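Local coordinates for coenzyme F420-dependent N(5),N(10)-methenyltetrahydromethanopterin reductase-related protein (Desulfurobacterium thermolithotrophum DSM 11699, PDB 6HUZ), which binds the iron-guanylyl pyridinol cofactor of [Fe]-hydrogenase and, as the bacterial paralog HmdII, uses tetrahydrofolate derivatives as substrates, at residues V37-D45 with K182-E190; T73-E81 with K98-L107. One frame throughout, in Å; residues are numbered along the deposited sequence. Where two conformers were deposited one is given.

Overall arrangement
Both contacts belong to the nucleotide-binding, Rossmann-like part of the chain, whose parallel sheet of six strands is flanked by helices, and both are partly buried: apolar side chains rest on the sheet, and charged ones lie at the more exposed margins. Contact 2 joins neighbouring sequence, segments 73-81 and 98-107, by almost wholly apolar packing, while Asp75, and more weakly Lys98, turn to the cofactor's guanine. Contact 1 brings together segments 137 residues apart; a histidine-carboxylate bond, a long salt bridge and bridging waters flank a small apolar core of Phe39, Leu183 and Thr187. Contact 2 is nested in the loop that contact 1 closes; their nearest atoms, about 7 Å apart, do not touch.

Contact 1 (V37-D45 with K182-E190). With EDO (1,2-ethanediol), chain F.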
loop_
_atom_site.group_PDB
_atom_site.type_symbol
_atom_site.label_atom_id
_atom_site.label_comp_id
_atom_site.label_asym_id
_atom_site.label_seq_id
_atom_site.Cartn_x
_atom_site.Cartn_y
_atom_site.Cartn_z
ATOM N N VAL A 37 5.020 34.164 -13.604
ATOM C CA VAL A 37 4.776 34.707 -14.938
ATOM C C VAL A 37 3.322 34.452 -15.348
ATOM O O VAL A 37 2.656 35.360 -15.864
ATOM C CB VAL A 37 5.787 34.119 -15.956
ATOM C CG1 VAL A 37 5.275 34.248 -17.397
ATOM C CG2 VAL A 37 7.153 34.809 -15.811
ATOM N N GLU A 38 2.816 33.234 -15.118
ATOM C CA GLU A 38 1.436 32.917 -15.479
ATOM C C GLU A 38 0.426 33.749 -14.705
ATOM O O GLU A 38 -0.552 34.189 -15.292
ATOM C CB GLU A 38 1.145 31.408 -15.256
ATOM C CG GLU A 38 1.773 30.557 -16.343
ATOM C CD GLU A 38 1.842 29.060 -16.078
ATOM O OE1 GLU A 38 2.519 28.375 -16.878
ATOM O OE2 GLU A 38 1.239 28.570 -15.091
ATOM N N PHE A 39 0.638 33.936 -13.387
ATOM C CA PHE A 39 -0.305 34.717 -12.569
ATOM C C PHE A 39 -0.240 36.195 -13.026
ATOM O O PHE A 39 -1.266 36.879 -13.095
ATOM C CB PHE A 39 0.036 34.574 -11.053
ATOM C CG PHE A 39 -0.032 33.180 -10.439
ATOM C CD1 PHE A 39 -1.083 32.325 -10.724
ATOM C CD2 PHE A 39 0.949 32.742 -9.560
ATOM C CE1 PHE A 39 -1.143 31.047 -10.153
ATOM C CE2 PHE A 39 0.883 31.468 -8.995
ATOM C CZ PHE A 39 -0.167 30.637 -9.288
ATOM N N ALA A 40 0.968 36.671 -13.359
ATOM C CA ALA A 40 1.173 38.039 -13.829
ATOM C C ALA A 40 0.478 38.220 -15.186
ATOM O O ALA A 40 -0.170 39.249 -15.417
ATOM C CB ALA A 40 2.666 38.333 -13.939
ATOM N N LYS A 41 0.576 37.213 -16.081
ATOM C CA LYS A 41 -0.075 37.311 -17.399
ATOM C C LYS A 41 -1.603 37.368 -17.242
ATOM O O LYS A 41 -2.257 38.077 -18.000
ATOM C CB LYS A 41 0.344 36.166 -18.333
ATOM C CG LYS A 41 1.705 36.399 -18.979
ATOM C CD LYS A 41 2.245 35.128 -19.613
ATOM C CE LYS A 41 3.275 35.420 -20.681
ATOM N NZ LYS A 41 4.376 34.419 -20.687
ATOM N N ALA A 42 -2.152 36.643 -16.244
ATOM C CA ALA A 42 -3.584 36.632 -15.963
ATOM C C ALA A 42 -4.055 38.008 -15.448
ATOM O O ALA A 42 -5.251 38.268 -15.421
ATOM C CB ALA A 42 -3.928 35.549 -14.959
ATOM N N GLY A 43 -3.123 38.851 -15.024
ATOM C CA GLY A 43 -3.439 40.205 -14.554
ATOM C C GLY A 43 -3.341 40.397 -13.054
ATOM O O GLY A 43 -3.803 41.416 -12.540
ATOM N N HIS A 44 -2.743 39.420 -12.332
ATOM C CA HIS A 44 -2.571 39.511 -10.882
ATOM C C HIS A 44 -1.372 40.398 -10.597
ATOM O O HIS A 44 -0.552 40.640 -11.487
ATOM C CB HIS A 44 -2.428 38.108 -10.241
ATOM C CG HIS A 44 -3.734 37.376 -10.305
ATOM N ND1 HIS A 44 -4.764 37.674 -9.435
ATOM C CD2 HIS A 44 -4.168 36.456 -11.192
ATOM C CE1 HIS A 44 -5.768 36.907 -9.796
ATOM N NE2 HIS A 44 -5.464 36.184 -10.869
ATOM N N ASP A 45 -1.281 40.911 -9.377
ATOM C CA ASP A 45 -0.174 41.767 -8.972
ATOM C C ASP A 45 0.783 40.797 -8.281
ATOM O O ASP A 45 0.601 40.422 -7.120
ATOM C CB ASP A 45 -0.682 42.899 -8.087
ATOM C CG ASP A 45 -1.545 43.891 -8.862
ATOM O OD1 ASP A 45 -1.151 44.271 -9.991
ATOM O OD2 ASP A 45 -2.613 44.286 -8.345
ATOM N N LYS A 182 -9.343 30.384 -8.159
ATOM C CA LYS A 182 -9.288 31.467 -9.150
ATOM C C LYS A 182 -7.877 31.566 -9.746
ATOM O O LYS A 182 -7.741 31.663 -10.963
ATOM C CB LYS A 182 -9.749 32.796 -8.530
ATOM C CG LYS A 182 -9.897 33.923 -9.538
ATOM C CD LYS A 182 -10.728 35.072 -8.986
ATOM C CE LYS A 182 -10.299 36.441 -9.487
ATOM N NZ LYS A 182 -10.187 36.507 -10.970
ATOM N N LEU A 183 -6.816 31.500 -8.909
ATOM C CA LEU A 183 -5.449 31.549 -9.443
ATOM C C LEU A 183 -5.295 30.443 -10.503
ATOM O O LEU A 183 -4.746 30.703 -11.580
ATOM C CB LEU A 183 -4.387 31.401 -8.330
ATOM C CG LEU A 183 -4.219 32.641 -7.450
ATOM C CD1 LEU A 183 -3.173 32.425 -6.358
ATOM C CD2 LEU A 183 -3.859 33.866 -8.277
ATOM N N ALA A 184 -5.827 29.225 -10.218
ATOM C CA ALA A 184 -5.773 28.106 -11.138
ATOM C C ALA A 184 -6.599 28.354 -12.409
ATOM O O ALA A 184 -6.053 28.311 -13.515
ATOM C CB ALA A 184 -6.263 26.834 -10.438
ATOM N N THR A 185 -7.899 28.640 -12.273
ATOM C CA THR A 185 -8.735 28.866 -13.467
ATOM C C THR A 185 -8.296 30.144 -14.253
ATOM O O THR A 185 -8.349 30.144 -15.485
ATOM C CB THR A 185 -10.238 28.846 -13.119
ATOM O OG1 THR A 185 -10.537 29.941 -12.261
ATOM C CG2 THR A 185 -10.684 27.528 -12.468
ATOM N N ASP A 186 -7.817 31.208 -13.577
ATOM C CA ASP A 186 -7.364 32.404 -14.290
ATOM C C ASP A 186 -6.183 32.099 -15.181
ATOM O O ASP A 186 -5.986 32.804 -16.168
ATOM C CB ASP A 186 -6.950 33.549 -13.333
ATOM C CG ASP A 186 -8.134 34.301 -12.760
ATOM O OD1 ASP A 186 -9.282 33.932 -13.092
ATOM O OD2 ASP A 186 -7.915 35.251 -11.968
ATOM N N THR A 187 -5.397 31.049 -14.849
ATOM C CA THR A 187 -4.213 30.712 -15.641
ATOM C C THR A 187 -4.431 29.503 -16.554
ATOM O O THR A 187 -3.455 28.934 -17.070
ATOM C CB THR A 187 -2.995 30.587 -14.694
ATOM O OG1 THR A 187 -3.232 29.619 -13.677
ATOM C CG2 THR A 187 -2.661 31.920 -14.042
ATOM N N GLY A 188 -5.708 29.147 -16.757
ATOM C CA GLY A 188 -6.134 28.036 -17.602
ATOM C C GLY A 188 -5.857 26.662 -17.024
ATOM O O GLY A 188 -5.837 25.683 -17.771
ATOM N N LYS A 189 -5.652 26.558 -15.702
ATOM C CA LYS A 189 -5.363 25.269 -15.058
ATOM C C LYS A 189 -6.591 24.718 -14.382
ATOM O O LYS A 189 -7.386 25.476 -13.860
ATOM C CB LYS A 189 -4.288 25.418 -13.966
ATOM C CG LYS A 189 -3.084 26.229 -14.357
ATOM C CD LYS A 189 -2.344 25.648 -15.514
ATOM C CE LYS A 189 -1.058 26.398 -15.705
ATOM N NZ LYS A 189 -0.481 26.167 -17.044
ATOM N N GLU A 190 -6.737 23.391 -14.358
ATOM C CA GLU A 190 -7.853 22.748 -13.699
ATOM C C GLU A 190 -7.584 22.814 -12.191
ATOM O O GLU A 190 -6.477 22.508 -11.781
ATOM C CB GLU A 190 -7.892 21.268 -14.150
ATOM C CG GLU A 190 -9.101 20.481 -13.668
ATOM C CD GLU A 190 -10.392 20.867 -14.350
ATOM O OE1 GLU A 190 -11.435 20.951 -13.660
ATOM O OE2 GLU A 190 -10.359 21.089 -15.581
HETATM C C1 EDO F . -12.779 30.736 -9.410
HETATM O O1 EDO F . -12.268 29.715 -10.273
HETATM C C2 EDO F . -12.665 30.272 -7.949
HETATM O O2 EDO F . -13.114 31.258 -7.026
HETATM O O HOH W 1 -0.449 29.214 -12.968
HETATM O O HOH W 2 0.639 28.328 -18.842
#
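His44 and Asp186 meet through a histidine-carboxylate hydrogen bond, NE2 to OD2 at 2.8 Å, with ring and carboxylate planes only 23° apart. The acceptor uses its anti lone pair; Lys182 NZ reaches the syn lone pair in one of its two conformers, so this second grip is not certain. At the other end of the ring, ND1 is bonded to Met1 N, which fixes its rotation. One face is covered by Leu183 CD2, a CH-pi contact 3.8 Å from the centroid and almost on the ring normal. Were an alanine here in place of His44, Asp186 OD2 would probably lose its partner across the contact and the Leu183 methyl the ring it covers.

Glu38 illustrates a side chain whose apolar root and charged tip do different work. Its CB lies 4.0 Å from Thr187 CG2, the methyl that also sits against the Glu38 carbonyl. With CG anti to the carbonyl carbon (chi1 -75°) and the chain extended beyond it, the carboxylate is carried out to Lys189. There OE2 stands 3.2 Å from Lys189 CE and forms a long salt bridge to NZ at 3.5 Å; NZ is also bonded to His156 O. One water donates to both OE2 and Thr187 OG1, and a second links OE1, weakly, to Lys189 NZ.

Between these polar ends, Phe39 CE1 packs 3.7 Å from Leu183 CB. Schellman motifs at Gly43 and Gly188 finish both helices. The contact thus sets the end of helix 32-41 beside that of helix 174-186, with Phe39 resting on Val46 and Ile86 of strands 45-49 and 84-87, Leu183 on Val84, and Tyr159 of strand 158-163 touching both segments.

Contact 2 (T73-E81 with K98-L107); sequences TDDIEAAKE and KIAETILPYL. With FE9 (iron-guanylyl pyridinol cofactor), chain B.
Ile76 and Tyr106 meet in an apolar contact: CG2 of Ile76 sits over the centre of the phenol ring, a CH-pi contact 3.4 Å from the centroid and 9° off the normal. The methyl reaches the ring because it is anti to the backbone N, while the other branch, CG1, packs 3.5 Å from Thr102 CG2, the two side chains crossing at about a right angle. Ala79 CB fits among Ile103 CB, Leu107 CD2 and Tyr106 CB. Alongside the phenol, Lys80 lays its CE 3.6 Å from Tyr106 CD1 while its NZ pairs with Glu77. Ile99 packs against the guanine of the cofactor, its CD1 3.4 Å from N1A.

Among the polar groups, Asp75 and Lys98 serve the cofactor. Both carboxylate oxygens of Asp75 accept from the guanine, OD1 from N2A and OD2 from N1A, each at 3.0 Å and the latter nearly straight at 178°; OD1 also bonds Ser49 OG. Lys98 NZ reaches O6A weakly. Asp74, at the N-cap of helix 75-79, accepts from Glu77 N.

The axis of helix 75-79 and that of the 98-103 part of helix 95-103 cross at -54°, 9.5 Å apart at closest approach. On the sheet side, Ile99, Ile103 and Ala79 rest on Tyr6 of strand 2-6, and Leu107 on Ala85 and Ile113 of strands 84-87 and 112-115.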
loop_
_atom_site.group_PDB
_atom_site.type_symbol
_atom_site.label_atom_id
_atom_site.label_comp_id
_atom_site.label_asym_id
_atom_site.label_seq_id
_atom_site.Cartn_x
_atom_site.Cartn_y
_atom_site.Cartn_z
ATOM N N THR A 73 14.588 40.157 -3.117
ATOM C CA THR A 73 15.331 39.204 -2.274
ATOM C C THR A 73 14.834 39.312 -0.818
ATOM O O THR A 73 15.264 38.537 0.032
ATOM C CB THR A 73 16.860 39.479 -2.280
ATOM O OG1 THR A 73 17.122 40.759 -1.690
ATOM C CG2 THR A 73 17.474 39.398 -3.674
ATOM N N ASP A 74 13.936 40.271 -0.541
ATOM C CA ASP A 74 13.387 40.539 0.788
ATOM C C ASP A 74 12.061 39.809 0.985
ATOM O O ASP A 74 11.026 40.233 0.467
ATOM C CB ASP A 74 13.202 42.065 0.937
ATOM C CG ASP A 74 13.011 42.564 2.356
ATOM O OD1 ASP A 74 12.580 41.761 3.218
ATOM O OD2 ASP A 74 13.280 43.763 2.604
ATOM N N ASP A 75 12.097 38.712 1.736
ATOM C CA ASP A 75 10.923 37.883 2.014
ATOM C C ASP A 75 9.913 38.601 2.882
ATOM O O ASP A 75 8.716 38.472 2.656
ATOM C CB ASP A 75 11.337 36.580 2.720
ATOM C CG ASP A 75 12.073 35.553 1.876
ATOM O OD1 ASP A 75 12.137 35.730 0.640
ATOM O OD2 ASP A 75 12.589 34.578 2.455
ATOM N N ILE A 76 10.386 39.357 3.880
ATOM C CA ILE A 76 9.490 40.101 4.766
ATOM C C ILE A 76 8.764 41.202 3.993
ATOM O O ILE A 76 7.555 41.365 4.134
ATOM C CB ILE A 76 10.249 40.672 5.992
ATOM C CG1 ILE A 76 10.580 39.541 6.991
ATOM C CG2 ILE A 76 9.414 41.770 6.665
ATOM C CD1 ILE A 76 11.352 39.989 8.228
ATOM N N GLU A 77 9.478 41.959 3.182
ATOM C CA GLU A 77 8.827 43.025 2.434
ATOM C C GLU A 77 7.875 42.440 1.412
ATOM O O GLU A 77 6.815 43.012 1.168
ATOM C CB GLU A 77 9.849 43.959 1.781
ATOM C CG GLU A 77 10.322 45.061 2.711
ATOM C CD GLU A 77 9.231 46.016 3.158
ATOM O OE1 GLU A 77 8.535 46.582 2.285
ATOM O OE2 GLU A 77 9.071 46.197 4.388
ATOM N N ALA A 78 8.233 41.286 0.835
ATOM C CA ALA A 78 7.408 40.617 -0.161
ATOM C C ALA A 78 6.076 40.131 0.426
ATOM O O ALA A 78 5.118 39.951 -0.321
ATOM C CB ALA A 78 8.165 39.427 -0.739
ATOM N N ALA A 79 6.009 39.923 1.749
ATOM C CA ALA A 79 4.788 39.442 2.411
ATOM C C ALA A 79 3.754 40.538 2.702
ATOM O O ALA A 79 2.564 40.253 2.727
ATOM C CB ALA A 79 5.159 38.759 3.716
ATOM N N LYS A 80 4.213 41.763 2.927
ATOM C CA LYS A 80 3.416 42.946 3.285
ATOM C C LYS A 80 2.042 43.096 2.622
ATOM O O LYS A 80 1.076 43.402 3.340
ATOM C CB LYS A 80 4.219 44.233 3.090
ATOM C CG LYS A 80 5.560 44.267 3.838
ATOM C CD LYS A 80 5.464 44.829 5.246
ATOM C CE LYS A 80 6.822 44.864 5.901
ATOM N NZ LYS A 80 7.050 46.102 6.695
ATOM N N GLU A 81 1.904 42.916 1.298
ATOM C CA GLU A 81 0.544 43.056 0.717
ATOM C C GLU A 81 0.021 41.708 0.160
ATOM O O GLU A 81 -0.998 41.672 -0.525
ATOM C CB GLU A 81 0.479 44.117 -0.395
ATOM C CG GLU A 81 1.372 45.321 -0.199
ATOM C CD GLU A 81 1.486 46.133 -1.470
ATOM O OE1 GLU A 81 0.771 47.153 -1.586
ATOM O OE2 GLU A 81 2.283 45.743 -2.356
ATOM N N LYS A 98 11.470 28.272 8.194
ATOM C CA LYS A 98 12.037 29.578 8.470
ATOM C C LYS A 98 11.262 30.678 7.751
ATOM O O LYS A 98 10.822 31.635 8.389
ATOM C CB LYS A 98 13.519 29.595 8.058
ATOM C CG LYS A 98 14.286 30.831 8.523
ATOM C CD LYS A 98 15.150 31.431 7.409
ATOM C CE LYS A 98 14.360 32.358 6.516
ATOM N NZ LYS A 98 15.091 32.706 5.271
ATOM N N ILE A 99 11.085 30.539 6.428
ATOM C CA ILE A 99 10.377 31.542 5.623
ATOM C C ILE A 99 8.958 31.750 6.138
ATOM O O ILE A 99 8.541 32.893 6.335
ATOM C CB ILE A 99 10.384 31.145 4.115
ATOM C CG1 ILE A 99 11.818 31.106 3.555
ATOM C CG2 ILE A 99 9.537 32.104 3.288
ATOM C CD1 ILE A 99 12.021 30.126 2.462
ATOM N N ALA A 100 8.205 30.649 6.347
ATOM C CA ALA A 100 6.825 30.736 6.830
ATOM C C ALA A 100 6.719 31.443 8.190
ATOM O O ALA A 100 5.815 32.244 8.407
ATOM C CB ALA A 100 6.237 29.345 6.925
ATOM N N GLU A 101 7.641 31.154 9.100
ATOM C CA GLU A 101 7.611 31.763 10.425
ATOM C C GLU A 101 7.958 33.245 10.359
ATOM O O GLU A 101 7.414 34.049 11.112
ATOM C CB GLU A 101 8.617 31.032 11.321
ATOM C CG GLU A 101 8.441 31.252 12.813
ATOM C CD GLU A 101 9.094 30.168 13.657
ATOM O OE1 GLU A 101 8.701 30.022 14.838
ATOM O OE2 GLU A 101 9.991 29.461 13.139
ATOM N N THR A 102 8.875 33.600 9.459
ATOM C CA THR A 102 9.342 34.982 9.292
ATOM C C THR A 102 8.287 35.888 8.656
ATOM O O THR A 102 8.146 37.029 9.088
ATOM C CB THR A 102 10.653 34.951 8.489
ATOM O OG1 THR A 102 11.605 34.155 9.196
ATOM C CG2 THR A 102 11.234 36.323 8.243
ATOM N N ILE A 103 7.545 35.399 7.634
ATOM C CA ILE A 103 6.521 36.226 6.956
ATOM C C ILE A 103 5.178 36.248 7.675
ATOM O O ILE A 103 4.370 37.138 7.433
ATOM C CB ILE A 103 6.311 35.771 5.488
ATOM C CG1 ILE A 103 5.584 34.404 5.416
ATOM C CG2 ILE A 103 7.648 35.795 4.726
ATOM C CD1 ILE A 103 5.317 33.844 4.015
ATOM N N LEU A 104 4.932 35.267 8.543
ATOM C CA LEU A 104 3.671 35.157 9.280
ATOM C C LEU A 104 3.135 36.481 9.910
ATOM O O LEU A 104 1.948 36.753 9.774
ATOM C CB LEU A 104 3.816 34.054 10.343
ATOM C CG LEU A 104 2.555 33.519 10.978
ATOM C CD1 LEU A 104 1.717 32.768 9.967
ATOM C CD2 LEU A 104 2.910 32.579 12.106
ATOM N N PRO A 105 3.939 37.320 10.591
ATOM C CA PRO A 105 3.367 38.549 11.168
ATOM C C PRO A 105 3.076 39.671 10.176
ATOM O O PRO A 105 2.420 40.644 10.551
ATOM C CB PRO A 105 4.438 39.027 12.172
ATOM C CG PRO A 105 5.651 38.211 11.920
ATOM C CD PRO A 105 5.383 37.183 10.875
ATOM N N TYR A 106 3.577 39.557 8.934
ATOM C CA TYR A 106 3.419 40.602 7.918
ATOM C C TYR A 106 2.338 40.369 6.872
ATOM O O TYR A 106 1.974 41.318 6.200
ATOM C CB TYR A 106 4.753 40.773 7.205
ATOM C CG TYR A 106 5.885 41.114 8.147
ATOM C CD1 TYR A 106 6.156 42.434 8.487
ATOM C CD2 TYR A 106 6.695 40.120 8.687
ATOM C CE1 TYR A 106 7.206 42.761 9.338
ATOM C CE2 TYR A 106 7.756 40.436 9.537
ATOM C CZ TYR A 106 8.006 41.763 9.860
ATOM O OH TYR A 106 9.040 42.133 10.691
ATOM N N LEU A 107 1.839 39.130 6.709
ATOM C CA LEU A 107 0.817 38.848 5.702
ATOM C C LEU A 107 -0.448 39.636 6.009
ATOM O O LEU A 107 -0.716 39.922 7.171
ATOM C CB LEU A 107 0.548 37.326 5.608
ATOM C CG LEU A 107 1.742 36.497 5.125
ATOM C CD1 LEU A 107 1.549 34.978 5.418
ATOM C CD2 LEU A 107 2.036 36.745 3.656
HETATM O O2 FE9 B . 11.109 19.656 -8.075
HETATM FE FE FE9 B . 7.966 20.116 -7.516
HETATM C C1F FE9 B . 8.075 20.981 -9.127
HETATM O O1F FE9 B . 8.138 21.518 -10.122
HETATM C C2F FE9 B . 6.351 19.422 -8.046
HETATM O O2F FE9 B . 5.343 19.029 -8.371
HETATM C C8 FE9 B . 7.146 21.562 -6.585
HETATM O O18 FE9 B . 5.949 21.781 -6.631
HETATM C C7 FE9 B . 8.037 22.460 -5.741
HETATM C C6 FE9 B . 9.447 22.078 -6.088
HETATM N N1 FE9 B . 9.626 20.979 -6.945
HETATM C C5 FE9 B . 10.579 22.855 -5.559
HETATM C C5M FE9 B . 10.323 23.994 -4.614
HETATM C C4 FE9 B . 11.942 22.450 -5.941
HETATM C C3 FE9 B . 12.126 21.279 -6.843
HETATM C C3M FE9 B . 13.488 20.819 -7.295
HETATM C C2 FE9 B . 10.896 20.559 -7.346
HETATM O O3P FE9 B . 12.972 23.134 -5.372
HETATM P P1 FE9 B . 13.823 24.274 -6.138
HETATM O O1P FE9 B . 13.658 24.119 -7.574
HETATM O O2P FE9 B . 15.381 23.989 -5.810
HETATM O "O5'" FE9 B . 13.273 25.668 -5.597
HETATM C "C5'" FE9 B . 13.535 26.138 -4.284
HETATM C "C4'" FE9 B . 13.784 27.637 -4.409
HETATM O "O4'" FE9 B . 13.880 28.213 -3.112
HETATM C "C1'" FE9 B . 14.812 29.284 -3.183
HETATM C "C2'" FE9 B . 15.899 28.748 -4.090
HETATM O "O2'" FE9 B . 16.733 29.761 -4.668
HETATM C "C3'" FE9 B . 15.093 27.970 -5.123
HETATM O "O3'" FE9 B . 14.809 28.736 -6.295
HETATM N N9A FE9 B . 15.222 29.676 -1.821
HETATM C C4A FE9 B . 14.578 30.603 -1.152
HETATM N N3A FE9 B . 13.553 31.426 -1.470
HETATM C C2A FE9 B . 13.148 32.341 -0.564
HETATM N N2A FE9 B . 12.094 33.115 -0.906
HETATM N N1A FE9 B . 13.719 32.500 0.645
HETATM C C6A FE9 B . 14.781 31.777 1.041
HETATM O O6A FE9 B . 15.286 31.923 2.166
HETATM C C5A FE9 B . 15.273 30.736 0.135
HETATM N N7A FE9 B . 16.252 29.819 0.148
HETATM C C8A FE9 B . 16.207 29.178 -1.048
HETATM O O HOH W 3 9.017 18.145 -7.761
#